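Local coordinates for protein putative phosphomannomutase (PDB 1TUO) that probably acts as a magnesium-dependent phosphosugar mutase of the phosphohexose mutase family, shifting a phosphate group between positions on a sugar, at residues Y39-L44 and A73-K78; G48-V53 and R96-A101; K171-F176 and L354-V359; G178-D183 and I204-I209; L379-D384 and Y442-S447. One frame throughout, in Å; residues are numbered along the deposited sequence.

Contact 1 (Y39-L44 and A73-K78); sequences YGRHLL and AGMGLK
Gly40, in the later part of helix 29-45, lies opposite Met75 at the end of helix 61-75, with 6.6 Å between their CA atoms. The second helix stops in a Schellman motif: Gly76 takes a positive phi of 117°, and Leu77 is turned back against the first helix. Because Gly40 carries no side chain, the thioether of Met75 can settle on bare backbone, its SD 3.9 Å from Gly40 CA. The Met75 chain runs out extended to its sulfur and then bends (chi3 71°), which lays the methyl on the helix surface; CE ends 3.4 Å from Arg41 N. The same CE touches the base of the Arg41 side chain, 3.8 Å from its CG, and the two chains cross at about a right angle. Beyond CG the arginine extends away to a salt bridge with Glu37 one turn earlier. Leu44 reaches over the helix end, with CD1 3.7 Å from the carbonyl O of Met75. Leu77 uses both branches: CD1 lies 4.0 Å from Leu43 CB, while CD2 meets Leu44 CG at 4.1 Å. Leu43 and Leu77 also both pack on Val51 of strand 50-55, so the leucines fill the corner between two helices and a strand of the first alpha/beta/alpha domain. No hydrogen bond crosses between 39-44 and 73-78. Helix 29-45 and the end of helix 61-75 with the turn after it are therefore joined by apolar contact, and the one charged side chain involved contributes its aliphatic part while its guanidinium is paired within its own helix.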
# COMPACT_ATOMS: atom_id res chain seq x y z
N TYR A 39 -10.50 7.94 -20.41
CA TYR A 39 -11.25 7.57 -19.22
C TYR A 39 -12.70 8.04 -19.29
O TYR A 39 -13.61 7.29 -18.93
CB TYR A 39 -10.55 8.16 -17.99
CG TYR A 39 -11.15 7.72 -16.67
CD1 TYR A 39 -11.37 6.37 -16.40
CD2 TYR A 39 -11.45 8.65 -15.69
CE1 TYR A 39 -11.89 5.96 -15.17
CE2 TYR A 39 -11.96 8.25 -14.45
CZ TYR A 39 -12.18 6.91 -14.20
OH TYR A 39 -12.68 6.51 -12.98
N GLY A 40 -12.91 9.26 -19.75
CA GLY A 40 -14.26 9.79 -19.85
C GLY A 40 -15.10 9.01 -20.84
O GLY A 40 -16.26 8.69 -20.57
N ARG A 41 -14.51 8.71 -22.00
CA ARG A 41 -15.23 7.95 -23.03
C ARG A 41 -15.60 6.59 -22.47
O ARG A 41 -16.71 6.09 -22.69
CB ARG A 41 -14.35 7.78 -24.28
CG ARG A 41 -14.02 9.09 -24.98
CD ARG A 41 -13.38 8.88 -26.35
NE ARG A 41 -12.95 10.15 -26.94
CZ ARG A 41 -12.56 10.30 -28.20
NH1 ARG A 41 -12.54 9.27 -29.03
NH2 ARG A 41 -12.18 11.50 -28.64
N HIS A 42 -14.67 5.99 -21.74
CA HIS A 42 -14.90 4.69 -21.13
C HIS A 42 -16.07 4.73 -20.15
O HIS A 42 -16.94 3.85 -20.17
CB HIS A 42 -13.65 4.23 -20.39
CG HIS A 42 -13.88 3.04 -19.50
ND1 HIS A 42 -14.15 1.79 -20.00
CD2 HIS A 42 -13.84 2.91 -18.16
CE1 HIS A 42 -14.28 0.94 -19.00
NE2 HIS A 42 -14.09 1.60 -17.87
N LEU A 43 -16.10 5.75 -19.31
CA LEU A 43 -17.17 5.87 -18.32
C LEU A 43 -18.52 6.19 -18.94
O LEU A 43 -19.55 5.66 -18.50
CB LEU A 43 -16.85 6.85 -17.18
CG LEU A 43 -15.89 6.59 -16.02
CD1 LEU A 43 -15.67 7.78 -15.09
CD2 LEU A 43 -16.11 5.38 -15.11
N LEU A 44 -18.54 7.05 -19.95
CA LEU A 44 -19.79 7.42 -20.60
C LEU A 44 -20.41 6.18 -21.26
O LEU A 44 -21.63 6.02 -21.27
CB LEU A 44 -19.54 8.50 -21.66
CG LEU A 44 -19.22 9.90 -21.13
CD1 LEU A 44 -18.78 10.78 -22.28
CD2 LEU A 44 -20.45 10.50 -20.46
N ALA A 73 -15.47 16.66 -16.28
CA ALA A 73 -16.70 17.43 -16.09
C ALA A 73 -17.19 17.98 -17.43
O ALA A 73 -18.39 18.01 -17.70
CB ALA A 73 -16.46 18.57 -15.09
N GLY A 74 -16.25 18.42 -18.26
CA GLY A 74 -16.60 18.96 -19.56
C GLY A 74 -17.15 17.90 -20.50
O GLY A 74 -17.82 18.22 -21.49
N MET A 75 -16.87 16.63 -20.20
CA MET A 75 -17.35 15.53 -21.03
C MET A 75 -18.73 15.05 -20.60
O MET A 75 -19.35 14.25 -21.30
CB MET A 75 -16.37 14.35 -20.98
CG MET A 75 -15.06 14.62 -21.70
SD MET A 75 -13.95 13.21 -21.62
CE MET A 75 -14.79 12.05 -22.74
N GLY A 76 -19.21 15.52 -19.45
CA GLY A 76 -20.53 15.11 -18.99
C GLY A 76 -20.57 14.32 -17.70
O GLY A 76 -21.65 14.00 -17.20
N LEU A 77 -19.41 13.98 -17.15
CA LEU A 77 -19.37 13.25 -15.89
C LEU A 77 -19.55 14.23 -14.75
O LEU A 77 -19.16 15.39 -14.85
CB LEU A 77 -18.03 12.53 -15.71
CG LEU A 77 -17.66 11.34 -16.59
CD1 LEU A 77 -18.78 10.31 -16.52
CD2 LEU A 77 -17.43 11.78 -18.01
N LYS A 78 -20.17 13.79 -13.66
CA LYS A 78 -20.30 14.66 -12.50
C LYS A 78 -18.97 14.45 -11.80
O LYS A 78 -18.53 13.31 -11.66
CB LYS A 78 -21.45 14.22 -11.59
CG LYS A 78 -21.66 15.16 -10.41
CD LYS A 78 -22.89 14.77 -9.60
CE LYS A 78 -23.21 15.81 -8.55
NZ LYS A 78 -24.48 15.51 -7.83

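Contact 2 (G48-V53 and R96-A101); sequences GGLVVV and RHLKAA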
# COMPACT_ATOMS: atom_id res chain seq x y z
N GLY A 48 -21.99 6.69 -17.62
CA GLY A 48 -21.56 7.92 -16.98
C GLY A 48 -21.62 7.81 -15.46
O GLY A 48 -21.41 6.74 -14.90
N GLY A 49 -21.91 8.93 -14.81
CA GLY A 49 -22.00 8.93 -13.36
C GLY A 49 -21.06 9.91 -12.69
O GLY A 49 -20.56 10.84 -13.32
N LEU A 50 -20.84 9.70 -11.40
CA LEU A 50 -19.96 10.55 -10.61
C LEU A 50 -18.54 9.98 -10.59
O LEU A 50 -18.34 8.77 -10.52
CB LEU A 50 -20.47 10.62 -9.18
CG LEU A 50 -19.54 11.26 -8.15
CD1 LEU A 50 -19.41 12.74 -8.44
CD2 LEU A 50 -20.09 11.03 -6.74
N VAL A 51 -17.55 10.86 -10.65
CA VAL A 51 -16.16 10.44 -10.60
C VAL A 51 -15.49 11.26 -9.52
O VAL A 51 -15.69 12.47 -9.45
CB VAL A 51 -15.40 10.71 -11.92
CG1 VAL A 51 -13.94 10.25 -11.78
CG2 VAL A 51 -16.08 9.99 -13.07
N VAL A 52 -14.71 10.60 -8.67
CA VAL A 52 -14.00 11.29 -7.60
C VAL A 52 -12.53 11.34 -7.99
O VAL A 52 -11.97 10.33 -8.41
CB VAL A 52 -14.16 10.56 -6.26
CG1 VAL A 52 -13.52 11.38 -5.15
CG2 VAL A 52 -15.64 10.35 -5.95
N VAL A 53 -11.93 12.51 -7.89
CA VAL A 53 -10.52 12.69 -8.23
C VAL A 53 -9.75 13.14 -7.00
O VAL A 53 -10.24 13.92 -6.19
CB VAL A 53 -10.35 13.77 -9.33
CG1 VAL A 53 -8.86 13.98 -9.64
CG2 VAL A 53 -11.09 13.36 -10.59
N ARG A 96 -16.55 4.91 -2.96
CA ARG A 96 -17.61 4.04 -2.48
C ARG A 96 -18.65 4.82 -1.67
O ARG A 96 -19.86 4.62 -1.83
CB ARG A 96 -17.01 2.92 -1.63
CG ARG A 96 -18.00 1.90 -1.10
CD ARG A 96 -17.30 0.91 -0.18
NE ARG A 96 -18.24 0.12 0.61
CZ ARG A 96 -17.54 -0.99 0.90
NH1 ARG A 96 -16.27 -1.31 0.70
NH2 ARG A 96 -18.27 -1.67 1.78
N HIS A 97 -18.17 5.71 -0.82
CA HIS A 97 -19.05 6.51 0.03
C HIS A 97 -20.00 7.40 -0.77
O HIS A 97 -21.17 7.56 -0.40
CB HIS A 97 -18.21 7.37 0.98
CG HIS A 97 -19.02 8.08 2.02
ND1 HIS A 97 -19.28 9.43 1.97
CD2 HIS A 97 -19.61 7.63 3.16
CE1 HIS A 97 -20.00 9.78 3.03
NE2 HIS A 97 -20.21 8.70 3.76
N LEU A 98 -19.51 7.98 -1.86
CA LEU A 98 -20.32 8.85 -2.70
C LEU A 98 -21.06 8.11 -3.81
O LEU A 98 -21.74 8.72 -4.64
CB LEU A 98 -19.44 9.95 -3.31
CG LEU A 98 -18.81 10.92 -2.31
CD1 LEU A 98 -17.95 11.93 -3.06
CD2 LEU A 98 -19.91 11.64 -1.53
N LYS A 99 -20.93 6.78 -3.81
CA LYS A 99 -21.57 5.92 -4.80
C LYS A 99 -21.21 6.36 -6.22
O LYS A 99 -22.06 6.42 -7.11
CB LYS A 99 -23.09 5.93 -4.60
CG LYS A 99 -23.49 5.69 -3.15
CD LYS A 99 -24.92 5.17 -3.01
CE LYS A 99 -25.04 3.75 -3.56
NZ LYS A 99 -25.07 2.74 -2.46
N ALA A 100 -19.93 6.64 -6.41
CA ALA A 100 -19.41 7.08 -7.70
C ALA A 100 -19.18 5.90 -8.63
O ALA A 100 -19.08 4.75 -8.20
CB ALA A 100 -18.11 7.85 -7.50
N ALA A 101 -19.08 6.19 -9.92
CA ALA A 101 -18.84 5.17 -10.93
C ALA A 101 -17.36 4.79 -10.91
O ALA A 101 -16.98 3.72 -11.39
CB ALA A 101 -19.23 5.70 -12.30
O HOH W 1 -22.27 7.73 -9.89
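Ala100 CB sits at the middle of the apolar patch, 3.8 Å from Leu50 CG and equally far from Val52 CG2. Leu50 and Val52 stand two residues apart on strand 50-55, and the alanine methyl fits against both. Leu98 closes the patch. Its CB meets Leu50 CD2 at 3.7 Å, and its CD1 reaches Val52 CG2 at 4.0 Å, the latter two side chains crossing at about a right angle. The torsion of Leu50 explains its part: with CG opposite the backbone N (chi1 170°), CD2 is carried over to Leu98. Val52 also packs on Leu91, Ala94 and Val95 of helix 88-97. At the polar edge Ala101 N donates to Leu50 O over 2.8 Å, lying in the carbonyl plane. Beside it a water accepts from Leu50 N (2.9 Å) and donates to Lys99 O (3.1 Å), bridging strand and loop. Farther out, the Ala101 methyl lies 3.5 Å from Gly48 O. Lys99, with positive phi, ends helix 88-97 in a Schellman motif and turns the chain toward the sheet. The single direct bond is the first step of a pairing that goes on between Val52 and strand 102-106. This is the helix-to-strand return of a beta-alpha-beta crossover, in which the chain leaves strand 78-82, passes along helix 88-97 and comes down in parallel on the other side of strand 50-55.

Contact 3 (K171-F176 and L354-V359); sequences KALSGF and LLLESV
Phe176 sends its CB toward helix 348-362, and with CG trans to the backbone N (chi1 -176°) the ring is carried out over Leu356. CG and CD2 each lie 3.5 Å from Leu356 CD1. The remaining ring atoms follow at nearly the same separation, ending with CZ at 3.7 Å, so the methyl is centred on the ring rather than placed at its rim. This is a CH-pi contact: CD1 stands 3.4 Å from the centroid of the Phe176 ring and only 7° off its normal. At the ring edge, in its plane, Val359 CG1 lies 3.8 Å from CE1. One residue thus offers a methyl to the face and another to the rim, a helical turn's worth of surface gripping one ring. The type I turn from Leu173 to Phe176 sets the second anchor beside the first. Leu173 CD2 lies 3.4 Å from Glu357 CA, pressed against the helix backbone, and reaches Leu356 CG at 3.9 Å. It also rests on Glu357 CB at 3.7 Å, the two side chains crossing at about a right angle. The carboxylate of Glu357 extends past this leucine to Tyr277 and Lys281 through OE2, and to Asp169 N through OE1. The contact joins the second alpha/beta/alpha domain to the third. A face-centred methyl and a leucine methyl laid on the helix backbone supply the close packing, while the buried carboxylate of Glu357 is satisfied from both domains, its charge probably stabilised by Lys281.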
# COMPACT_ATOMS: atom_id res chain seq x y z
N LYS A 171 -12.34 1.01 22.56
CA LYS A 171 -12.16 0.74 23.98
C LYS A 171 -10.76 0.18 24.22
O LYS A 171 -10.04 0.62 25.12
CB LYS A 171 -13.22 -0.26 24.46
CG LYS A 171 -13.22 -0.52 25.95
CD LYS A 171 -14.39 -1.41 26.35
CE LYS A 171 -14.37 -1.74 27.83
NZ LYS A 171 -14.45 -0.53 28.68
N ALA A 172 -10.37 -0.78 23.39
CA ALA A 172 -9.05 -1.38 23.51
C ALA A 172 -7.97 -0.35 23.20
O ALA A 172 -6.95 -0.27 23.90
CB ALA A 172 -8.94 -2.58 22.57
N LEU A 173 -8.19 0.43 22.15
CA LEU A 173 -7.23 1.46 21.74
C LEU A 173 -6.88 2.45 22.84
O LEU A 173 -5.73 2.87 22.98
CB LEU A 173 -7.75 2.23 20.53
CG LEU A 173 -7.48 1.64 19.15
CD1 LEU A 173 -8.24 2.44 18.10
CD2 LEU A 173 -5.98 1.68 18.88
N SER A 174 -7.89 2.85 23.62
CA SER A 174 -7.68 3.81 24.70
C SER A 174 -6.67 3.30 25.72
O SER A 174 -6.10 4.08 26.48
CB SER A 174 -9.01 4.12 25.40
OG SER A 174 -9.50 2.97 26.08
N GLY A 175 -6.45 1.99 25.72
CA GLY A 175 -5.51 1.40 26.66
C GLY A 175 -4.05 1.54 26.28
O GLY A 175 -3.17 1.27 27.11
N PHE A 176 -3.76 1.97 25.05
CA PHE A 176 -2.37 2.13 24.62
C PHE A 176 -1.64 3.01 25.63
O PHE A 176 -2.09 4.11 25.94
CB PHE A 176 -2.30 2.75 23.23
CG PHE A 176 -0.89 2.86 22.69
CD1 PHE A 176 -0.11 1.72 22.51
CD2 PHE A 176 -0.35 4.11 22.39
CE1 PHE A 176 1.20 1.82 22.03
CE2 PHE A 176 0.97 4.22 21.92
CZ PHE A 176 1.73 3.07 21.74
N LEU A 354 -4.51 -0.34 13.33
CA LEU A 354 -4.67 -1.71 13.81
C LEU A 354 -3.41 -2.16 14.54
O LEU A 354 -3.48 -2.92 15.51
CB LEU A 354 -4.98 -2.66 12.64
CG LEU A 354 -6.38 -2.51 12.05
CD1 LEU A 354 -6.49 -3.30 10.76
CD2 LEU A 354 -7.42 -3.01 13.06
N LEU A 355 -2.25 -1.69 14.09
CA LEU A 355 -1.01 -2.05 14.78
C LEU A 355 -1.10 -1.47 16.19
O LEU A 355 -0.79 -2.14 17.17
CB LEU A 355 0.21 -1.46 14.06
CG LEU A 355 0.56 -2.22 12.77
CD1 LEU A 355 1.57 -1.44 11.95
CD2 LEU A 355 1.12 -3.59 13.15
N LEU A 356 -1.54 -0.22 16.27
CA LEU A 356 -1.71 0.46 17.55
C LEU A 356 -2.71 -0.32 18.42
O LEU A 356 -2.48 -0.52 19.62
CB LEU A 356 -2.20 1.89 17.30
CG LEU A 356 -2.32 2.83 18.50
CD1 LEU A 356 -0.96 3.02 19.16
CD2 LEU A 356 -2.87 4.17 18.02
N GLU A 357 -3.81 -0.76 17.81
CA GLU A 357 -4.81 -1.52 18.55
C GLU A 357 -4.22 -2.82 19.10
O GLU A 357 -4.40 -3.15 20.27
CB GLU A 357 -6.01 -1.85 17.66
CG GLU A 357 -7.17 -2.52 18.42
CD GLU A 357 -8.30 -2.98 17.51
OE1 GLU A 357 -8.87 -2.14 16.79
OE2 GLU A 357 -8.61 -4.19 17.52
N SER A 358 -3.51 -3.56 18.24
CA SER A 358 -2.91 -4.84 18.64
C SER A 358 -2.01 -4.70 19.86
O SER A 358 -2.05 -5.53 20.78
CB SER A 358 -2.10 -5.45 17.49
OG SER A 358 -0.89 -4.74 17.27
N VAL A 359 -1.18 -3.66 19.88
CA VAL A 359 -0.27 -3.46 21.00
C VAL A 359 -1.05 -3.19 22.28
O VAL A 359 -0.74 -3.75 23.34
CB VAL A 359 0.70 -2.30 20.72
CG1 VAL A 359 1.54 -2.01 21.95
CG2 VAL A 359 1.60 -2.67 19.54

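Contact 4 (G178-D183 and I204-I209); sequences GVLYHD and IPVRPI
Tyr181 and Arg207, paired on neighbouring parallel strands, run side by side and point the same way, with ring and guanidinium planes 85° apart. Arg207 is extended to NE, laying its CD 3.8 Å from Tyr181 CE2. At the tip its NH1 gives Tyr181 OH a weak hydrogen bond (3.1 Å), coming from the guanidinium edge; the hydroxyl is also bonded to Glu239. Over one guanidinium face sits Val179, whose CG2 is 3.6 Å from Arg207 NE. Its CG1 takes the crowded position between the backbone N and the carbonyl carbon (chi1 53°), which turns CG2 to the arginine. With a leucine in place of Tyr181, the guanidinium would probably lose its hydroxyl partner and be freer to turn, and Glu239 would lose a bond. Farther along, Asp183 CG rests 3.7 Å from Ile209 CG2, while its oxygens bind Arg210, Thr232 and Met185 N. On the other face Val206 CG1 meets His182 CB at 4.1 Å. Backbone bonds zip the strands, from Leu180 N to Pro205 O (3.0 Å) through to Ile209 N to His182 O (2.9 Å). These bonds chiefly join the parallel strands of this beta-alpha-beta unit, while Arg207 of the edge strand is only lightly fixed, by one weak bond and apolar contacts.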
# COMPACT_ATOMS: atom_id res chain seq x y z
N GLY A 178 1.76 3.92 25.32
CA GLY A 178 2.96 4.54 24.80
C GLY A 178 2.69 5.78 23.98
O GLY A 178 1.67 6.45 24.13
N VAL A 179 3.63 6.09 23.09
CA VAL A 179 3.52 7.23 22.20
C VAL A 179 3.66 6.70 20.79
O VAL A 179 4.46 5.79 20.54
CB VAL A 179 4.64 8.26 22.46
CG1 VAL A 179 5.99 7.58 22.40
CG2 VAL A 179 4.58 9.36 21.42
N LEU A 180 2.88 7.24 19.87
CA LEU A 180 2.97 6.81 18.48
C LEU A 180 3.67 7.89 17.66
O LEU A 180 3.25 9.04 17.63
CB LEU A 180 1.57 6.55 17.90
CG LEU A 180 1.54 6.12 16.43
CD1 LEU A 180 2.25 4.78 16.26
CD2 LEU A 180 0.10 6.01 15.95
N TYR A 181 4.77 7.51 17.02
CA TYR A 181 5.49 8.43 16.17
C TYR A 181 4.96 8.17 14.77
O TYR A 181 4.79 7.01 14.37
CB TYR A 181 7.00 8.17 16.21
CG TYR A 181 7.65 8.56 17.52
CD1 TYR A 181 7.60 7.72 18.62
CD2 TYR A 181 8.30 9.78 17.64
CE1 TYR A 181 8.19 8.09 19.84
CE2 TYR A 181 8.90 10.17 18.85
CZ TYR A 181 8.84 9.31 19.94
OH TYR A 181 9.43 9.69 21.13
N HIS A 182 4.66 9.24 14.04
CA HIS A 182 4.16 9.11 12.68
C HIS A 182 5.01 9.90 11.71
O HIS A 182 4.94 11.13 11.66
CB HIS A 182 2.71 9.60 12.56
CG HIS A 182 2.16 9.50 11.17
ND1 HIS A 182 1.04 10.18 10.75
CD2 HIS A 182 2.59 8.79 10.09
CE1 HIS A 182 0.80 9.90 9.49
NE2 HIS A 182 1.72 9.05 9.06
N ASP A 183 5.82 9.17 10.95
CA ASP A 183 6.69 9.73 9.94
C ASP A 183 5.84 9.71 8.67
O ASP A 183 5.52 8.64 8.15
CB ASP A 183 7.92 8.83 9.79
CG ASP A 183 8.87 9.28 8.71
OD1 ASP A 183 9.89 8.58 8.54
OD2 ASP A 183 8.61 10.30 8.03
N ILE A 204 -4.51 9.63 22.74
CA ILE A 204 -3.27 8.90 22.49
C ILE A 204 -2.33 9.91 21.84
O ILE A 204 -2.66 10.52 20.82
CB ILE A 204 -3.49 7.72 21.53
CG1 ILE A 204 -4.40 6.68 22.19
CG2 ILE A 204 -2.14 7.09 21.16
CD1 ILE A 204 -4.69 5.46 21.33
N PRO A 205 -1.15 10.12 22.43
CA PRO A 205 -0.20 11.08 21.86
C PRO A 205 0.47 10.63 20.57
O PRO A 205 0.98 9.52 20.48
CB PRO A 205 0.80 11.29 23.00
CG PRO A 205 0.82 9.95 23.65
CD PRO A 205 -0.64 9.59 23.71
N VAL A 206 0.45 11.50 19.57
CA VAL A 206 1.09 11.21 18.29
C VAL A 206 2.13 12.28 18.03
O VAL A 206 1.81 13.47 17.95
CB VAL A 206 0.07 11.19 17.13
CG1 VAL A 206 0.81 11.15 15.79
CG2 VAL A 206 -0.83 9.97 17.25
N ARG A 207 3.38 11.85 17.91
CA ARG A 207 4.47 12.77 17.65
C ARG A 207 4.84 12.65 16.18
O ARG A 207 5.31 11.61 15.73
CB ARG A 207 5.66 12.45 18.56
CG ARG A 207 5.33 12.65 20.03
CD ARG A 207 6.49 12.30 20.94
NE ARG A 207 6.14 12.45 22.36
CZ ARG A 207 6.94 12.13 23.37
NH1 ARG A 207 8.16 11.64 23.12
NH2 ARG A 207 6.54 12.27 24.62
N PRO A 208 4.61 13.72 15.41
CA PRO A 208 4.89 13.77 13.98
C PRO A 208 6.36 13.87 13.60
O PRO A 208 7.17 14.46 14.32
CB PRO A 208 4.12 15.00 13.53
CG PRO A 208 4.37 15.93 14.67
CD PRO A 208 4.13 15.03 15.89
N ILE A 209 6.68 13.26 12.47
CA ILE A 209 8.02 13.27 11.89
C ILE A 209 7.80 13.54 10.41
O ILE A 209 6.98 12.88 9.77
CB ILE A 209 8.74 11.91 12.08
CG1 ILE A 209 9.15 11.75 13.55
CG2 ILE A 209 9.95 11.83 11.18
CD1 ILE A 209 9.80 10.41 13.86

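Contact 5 (L379-D384 and Y442-S447); sequences LTHAYD and YVEAQS
His381, beside outer strand 382-386, meets Glu444 of neighbouring strand 440-445 in the antiparallel sheet of the C-terminal, TBP-like domain. The imidazole and carboxylate planes stand 83° apart. His381 ND1 donates to Glu444 OE2 over 2.8 Å; the oxygen lies in the ring plane and is met on its anti side. The glutamate, extended beyond CG, also accepts from Thr294 OG1 at OE2 and from Trp295 N at OE1, while His381 NE2 bonds Asn266, so this pair links the sheet to the third domain. Tyr383, on the face of Glu444, lies alongside Tyr442, the two side chains pointing the same way. The hydroxyl of Tyr383 comes to the edge of the other ring, 3.3 Å from Tyr442 CD2. Gln446 is folded back at chi2 (71°) and crosses Thr380 at about a right angle. Its CG packs 3.6 Å from Thr380 CB, and OE1 accepts from Thr380 N (2.8 Å), the donor standing well above the amide carbonyl plane. An alanine in place of Gln446 would probably leave Thr380 N without this acceptor and open a gap beside Thr380 CB. Ser447 then caps the following helix through Leu450 N. Toward the other end, Asp384 and Val443 form a hydrogen-bonded antiparallel pair: Asp384 N reaches Val443 O at 3.2 Å, and Val443 N approaches Asp384 O almost along the C=O axis, 3.0 Å away.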
# COMPACT_ATOMS: atom_id res chain seq x y z
N LEU A 379 8.94 -21.18 13.19
CA LEU A 379 9.90 -20.69 12.22
C LEU A 379 10.50 -19.34 12.62
O LEU A 379 9.86 -18.55 13.32
CB LEU A 379 9.23 -20.53 10.85
CG LEU A 379 8.61 -21.78 10.22
CD1 LEU A 379 7.81 -21.37 8.98
CD2 LEU A 379 9.70 -22.77 9.85
N THR A 380 11.72 -19.09 12.17
CA THR A 380 12.40 -17.82 12.42
C THR A 380 12.38 -17.09 11.08
O THR A 380 12.45 -17.73 10.03
CB THR A 380 13.85 -18.03 12.89
OG1 THR A 380 13.86 -18.70 14.16
CG2 THR A 380 14.57 -16.69 13.02
N HIS A 381 12.30 -15.77 11.11
CA HIS A 381 12.22 -14.97 9.90
C HIS A 381 13.33 -13.96 9.68
O HIS A 381 13.72 -13.24 10.60
CB HIS A 381 10.88 -14.23 9.87
CG HIS A 381 10.79 -13.18 8.79
ND1 HIS A 381 10.44 -13.47 7.50
CD2 HIS A 381 11.03 -11.85 8.83
CE1 HIS A 381 10.47 -12.37 6.77
NE2 HIS A 381 10.82 -11.37 7.56
N ALA A 382 13.83 -13.91 8.45
CA ALA A 382 14.85 -12.97 8.03
C ALA A 382 14.56 -12.72 6.56
O ALA A 382 14.17 -13.64 5.84
CB ALA A 382 16.25 -13.56 8.22
N TYR A 383 14.74 -11.49 6.09
CA TYR A 383 14.43 -11.20 4.70
C TYR A 383 15.17 -10.01 4.12
O TYR A 383 15.56 -9.09 4.84
CB TYR A 383 12.91 -11.00 4.58
CG TYR A 383 12.44 -10.49 3.25
CD1 TYR A 383 12.50 -9.13 2.94
CD2 TYR A 383 11.95 -11.36 2.28
CE1 TYR A 383 12.09 -8.65 1.71
CE2 TYR A 383 11.53 -10.89 1.03
CZ TYR A 383 11.60 -9.53 0.76
OH TYR A 383 11.21 -9.05 -0.46
N ASP A 384 15.35 -10.04 2.80
CA ASP A 384 15.99 -8.94 2.08
C ASP A 384 15.71 -9.08 0.59
O ASP A 384 15.35 -10.16 0.12
CB ASP A 384 17.50 -8.93 2.32
CG ASP A 384 18.13 -7.61 1.93
OD1 ASP A 384 19.38 -7.52 1.88
OD2 ASP A 384 17.36 -6.65 1.69
N TYR A 442 14.35 -11.85 -4.27
CA TYR A 442 13.73 -11.80 -2.95
C TYR A 442 14.20 -13.03 -2.20
O TYR A 442 14.14 -14.14 -2.73
CB TYR A 442 12.20 -11.85 -3.04
CG TYR A 442 11.57 -10.90 -4.04
CD1 TYR A 442 11.75 -11.10 -5.41
CD2 TYR A 442 10.77 -9.84 -3.62
CE1 TYR A 442 11.14 -10.26 -6.34
CE2 TYR A 442 10.16 -9.00 -4.55
CZ TYR A 442 10.35 -9.22 -5.90
OH TYR A 442 9.74 -8.40 -6.82
N VAL A 443 14.67 -12.86 -0.96
CA VAL A 443 15.13 -13.99 -0.19
C VAL A 443 14.62 -14.01 1.23
O VAL A 443 14.64 -12.99 1.93
CB VAL A 443 16.69 -14.05 -0.12
CG1 VAL A 443 17.13 -15.15 0.83
CG2 VAL A 443 17.27 -14.32 -1.51
N GLU A 444 14.12 -15.17 1.64
CA GLU A 444 13.67 -15.38 3.00
C GLU A 444 14.42 -16.60 3.52
O GLU A 444 14.52 -17.62 2.83
CB GLU A 444 12.16 -15.65 3.09
CG GLU A 444 11.75 -16.01 4.51
CD GLU A 444 10.25 -16.03 4.72
OE1 GLU A 444 9.53 -16.53 3.83
OE2 GLU A 444 9.80 -15.55 5.78
N ALA A 445 14.97 -16.49 4.72
CA ALA A 445 15.71 -17.58 5.34
C ALA A 445 15.61 -17.45 6.86
O ALA A 445 15.03 -16.49 7.37
CB ALA A 445 17.17 -17.56 4.89
N GLN A 446 16.18 -18.41 7.57
CA GLN A 446 16.13 -18.42 9.03
C GLN A 446 16.95 -17.35 9.74
O GLN A 446 16.64 -16.98 10.87
CB GLN A 446 16.55 -19.80 9.55
CG GLN A 446 15.75 -20.28 10.76
CD GLN A 446 14.31 -20.65 10.41
OE1 GLN A 446 13.53 -21.05 11.28
NE2 GLN A 446 13.96 -20.52 9.13
N SER A 447 17.99 -16.83 9.08
CA SER A 447 18.83 -15.81 9.70
C SER A 447 19.25 -14.76 8.68
O SER A 447 19.22 -15.01 7.48
CB SER A 447 20.09 -16.45 10.28
OG SER A 447 20.90 -16.97 9.24

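In the fold
Contacts 1 and 2 belong to one domain, contact 1 packing against strand 50-55, which carries one side of contact 2; their centres are 11 Å apart, and Gly48 N probably bonds Leu43 O (2.8 Å). Contact 4 is nested in the loop that contact 3 closes, centres 14 Å apart; Ile204 packs on Phe176 and Leu356. The centre of contact 5 is 28 Å from that of contact 3 and 48 Å from that of contact 1, which lies on the opposite side of the chain's centre. In this family the active site lies in the cleft between the four domains; contact 4 is also within one domain, contact 3 joins the second and third, and none is known to hold a catalytic residue.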